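Local coordinates for protein methyltransferase (Streptomyces regensis, PDB 5N5D) that probably transfers a methyl group from bound S-adenosylmethionine to an oxygen of an intermediate in tomaymycin biosynthesis, at residues Arg64-Gly69 against Arg88-Glu93. Sequence-based numbering, arbitrary orientation.
With SAM (S-adenosylmethionine), chain H.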
loop_
_atom_site.group_PDB
_atom_site.type_symbol
_atom_site.label_atom_id
_atom_site.label_comp_id
_atom_site.label_asym_id
_atom_site.label_seq_id
_atom_site.Cartn_x
_atom_site.Cartn_y
_atom_site.Cartn_z
ATOM N N ARG A 64 -19.005 -0.452 2.257
ATOM C CA ARG A 64 -19.304 0.944 2.534
ATOM C C ARG A 64 -17.988 1.685 2.706
ATOM O O ARG A 64 -17.147 1.279 3.512
ATOM C CB ARG A 64 -20.159 1.106 3.790
ATOM C CG ARG A 64 -21.545 0.479 3.700
ATOM C CD ARG A 64 -22.432 0.980 4.833
ATOM N NE ARG A 64 -23.615 0.148 5.032
ATOM C CZ ARG A 64 -24.710 0.204 4.281
ATOM N NH1 ARG A 64 -24.784 1.050 3.261
ATOM N NH2 ARG A 64 -25.737 -0.594 4.548
ATOM N N ILE A 65 -17.819 2.762 1.954
ATOM C CA ILE A 65 -16.596 3.552 1.978
ATOM C C ILE A 65 -16.952 5.001 2.273
ATOM O O ILE A 65 -17.922 5.533 1.723
ATOM C CB ILE A 65 -15.830 3.448 0.643
ATOM C CG1 ILE A 65 -15.491 1.984 0.340
ATOM C CG2 ILE A 65 -14.574 4.309 0.682
ATOM C CD1 ILE A 65 -14.853 1.768 -1.021
ATOM N N LEU A 66 -16.158 5.641 3.132
ATOM C CA LEU A 66 -16.294 7.059 3.443
ATOM C C LEU A 66 -15.085 7.801 2.894
ATOM O O LEU A 66 -13.947 7.393 3.137
ATOM C CB LEU A 66 -16.406 7.274 4.953
ATOM C CG LEU A 66 -16.345 8.716 5.459
ATOM C CD1 LEU A 66 -17.517 9.545 4.924
ATOM C CD2 LEU A 66 -16.310 8.736 6.972
ATOM N N GLU A 67 -15.333 8.876 2.149
ATOM C CA GLU A 67 -14.277 9.723 1.611
ATOM C C GLU A 67 -14.476 11.147 2.095
ATOM O O GLU A 67 -15.568 11.708 1.957
ATOM C CB GLU A 67 -14.272 9.688 0.080
ATOM C CG GLU A 67 -13.299 10.659 -0.572
ATOM C CD GLU A 67 -13.301 10.534 -2.081
ATOM O OE1 GLU A 67 -14.346 10.831 -2.699
ATOM O OE2 GLU A 67 -12.265 10.114 -2.635
ATOM N N ILE A 68 -13.420 11.731 2.646
ATOM C CA ILE A 68 -13.431 13.108 3.119
ATOM C C ILE A 68 -12.560 13.899 2.152
ATOM O O ILE A 68 -11.330 13.799 2.190
ATOM C CB ILE A 68 -12.932 13.219 4.563
ATOM C CG1 ILE A 68 -13.755 12.298 5.465
ATOM C CG2 ILE A 68 -13.023 14.662 5.041
ATOM C CD1 ILE A 68 -13.212 12.138 6.862
ATOM N N GLY A 69 -13.201 14.656 1.258
ATOM C CA GLY A 69 -12.491 15.432 0.255
ATOM C C GLY A 69 -12.685 14.942 -1.168
ATOM O O GLY A 69 -11.762 14.381 -1.757
ATOM N N ARG A 88 -21.849 1.337 -1.110
ATOM C CA ARG A 88 -22.027 2.779 -1.175
ATOM C C ARG A 88 -20.728 3.483 -0.822
ATOM O O ARG A 88 -19.999 3.057 0.078
ATOM C CB ARG A 88 -23.144 3.265 -0.244
ATOM C CG ARG A 88 -23.496 4.739 -0.458
ATOM C CD ARG A 88 -24.999 4.983 -0.535
ATOM N NE ARG A 88 -25.650 4.864 0.767
ATOM C CZ ARG A 88 -26.292 3.785 1.206
ATOM N NH1 ARG A 88 -26.848 3.795 2.411
ATOM N NH2 ARG A 88 -26.391 2.696 0.453
ATOM N N LEU A 89 -20.448 4.546 -1.568
ATOM C CA LEU A 89 -19.411 5.518 -1.257
ATOM C C LEU A 89 -20.097 6.787 -0.773
ATOM O O LEU A 89 -20.919 7.369 -1.491
ATOM C CB LEU A 89 -18.544 5.812 -2.483
ATOM C CG LEU A 89 -17.551 6.966 -2.309
ATOM C CD1 LEU A 89 -16.495 6.615 -1.277
ATOM C CD2 LEU A 89 -16.914 7.327 -3.639
ATOM N N VAL A 90 -19.785 7.196 0.448
ATOM C CA VAL A 90 -20.245 8.467 0.986
ATOM C C VAL A 90 -19.063 9.414 0.902
ATOM O O VAL A 90 -18.003 9.129 1.465
ATOM C CB VAL A 90 -20.744 8.315 2.430
ATOM C CG1 VAL A 90 -21.223 9.654 2.982
ATOM C CG2 VAL A 90 -21.863 7.285 2.501
ATOM N N THR A 91 -19.217 10.523 0.184
ATOM C CA THR A 91 -18.101 11.440 0.001
ATOM C C THR A 91 -18.524 12.866 0.326
ATOM O O THR A 91 -19.666 13.264 0.084
ATOM C CB THR A 91 -17.524 11.331 -1.426
ATOM O OG1 THR A 91 -16.347 12.138 -1.525
ATOM C CG2 THR A 91 -18.557 11.731 -2.483
ATOM N N ILE A 92 -17.586 13.621 0.901
ATOM C CA ILE A 92 -17.834 14.950 1.452
ATOM C C ILE A 92 -16.919 15.961 0.776
ATOM O O ILE A 92 -15.708 15.741 0.669
ATOM C CB ILE A 92 -17.592 14.992 2.973
ATOM C CG1 ILE A 92 -18.415 13.922 3.688
ATOM C CG2 ILE A 92 -17.910 16.392 3.510
ATOM C CD1 ILE A 92 -18.074 13.768 5.166
ATOM N N GLU A 93 -17.489 17.107 0.404
ATOM C CA GLU A 93 -16.736 18.186 -0.230
ATOM C C GLU A 93 -17.293 19.536 0.200
ATOM O O GLU A 93 -18.505 19.755 0.147
ATOM C CB GLU A 93 -16.794 18.053 -1.757
ATOM C CG GLU A 93 -16.227 19.245 -2.525
ATOM C CD GLU A 93 -14.804 19.555 -2.133
ATOM O OE1 GLU A 93 -13.984 18.611 -2.075
ATOM O OE2 GLU A 93 -14.503 20.738 -1.867
HETATM N N SAM H . -9.590 13.112 -2.949
HETATM C CA SAM H . -9.469 13.927 -4.174
HETATM C C SAM H . -8.775 13.102 -5.305
HETATM O O SAM H . -7.773 12.427 -4.973
HETATM O OXT SAM H . -9.258 13.169 -6.454
HETATM C CB SAM H . -8.667 15.221 -3.895
HETATM C CG SAM H . -9.163 15.940 -2.645
HETATM S SD SAM H . -8.288 17.519 -2.533
HETATM C CE SAM H . -6.707 16.983 -1.999
HETATM C "C5'" SAM H . -8.900 18.208 -0.957
HETATM C "C4'" SAM H . -10.363 18.600 -1.014
HETATM O "O4'" SAM H . -10.887 18.806 0.316
HETATM C "C3'" SAM H . -10.651 19.883 -1.806
HETATM O "O3'" SAM H . -11.594 19.601 -2.835
HETATM C "C2'" SAM H . -11.172 20.859 -0.739
HETATM O "O2'" SAM H . -12.166 21.747 -1.237
HETATM C "C1'" SAM H . -11.779 19.895 0.271
HETATM N N9 SAM H . -11.918 20.428 1.621
HETATM C C8 SAM H . -11.040 21.236 2.292
HETATM N N7 SAM H . -11.398 21.508 3.524
HETATM C C5 SAM H . -12.599 20.829 3.674
HETATM C C6 SAM H . -13.481 20.691 4.762
HETATM N N6 SAM H . -13.282 21.263 5.956
HETATM N N1 SAM H . -14.583 19.928 4.585
HETATM C C2 SAM H . -14.782 19.351 3.396
HETATM N N3 SAM H . -14.021 19.412 2.298
HETATM C C4 SAM H . -12.935 20.167 2.505
#
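NH1 of Arg64 sits over one face of the Arg88 guanidinium, 3.5 Å from Arg88 NH1, while Arg88 NH2 lies in plane at the edge of the Arg64 group; the two planes are 71° apart. These like charges probably repel, and a long, weak ion pair of Arg88 NE with Glu116 may ease this in part. They mark the start of two neighbouring parallel strands, joined as a beta-alpha-beta unit through helix 74-80, and the pair exemplifies how Rossmann-like methyltransferases build the cofactor site at the C-terminal ends of such strands. The backbone hydrogen bonds alternate: Ile65 N donates to Arg88 O, Val90 N to Ile65 O at 2.8 Å, and the series ends with Gly69 N donating to Ile92 O. On one face Leu66 CD1 approaches Val90 CG1 to 4.2 Å, and helix 122-125 covers Ile68 and Ile92. On the other, facing helix 74-80, Leu89 CD1 packs against Ile65 CG2 at 3.6 Å. CG anti to the backbone N (chi1 174°) and an extended chain carry the Glu67 carboxylate alongside Thr91, whose OG1 donates to the anti lone pair of Glu67 OE1 at 2.7 Å. Ser76 also bonds OE1 and Ser75 bonds OE2, fixing the buried carboxylate, while Thr91 OG1 has a further partner in Thr70. With an alanine in place of Glu67, Thr91 and both serines would probably lose a partner, leaving their hydroxyls freer to turn. At the C-terminal strand ends, Gly69 O accepts a hydrogen bond from the amino nitrogen of S-adenosylmethionine, and Glu93 grips its ribose, OE1 bonding O3' at 2.7 Å and OE2 bonding O2' at 2.6 Å.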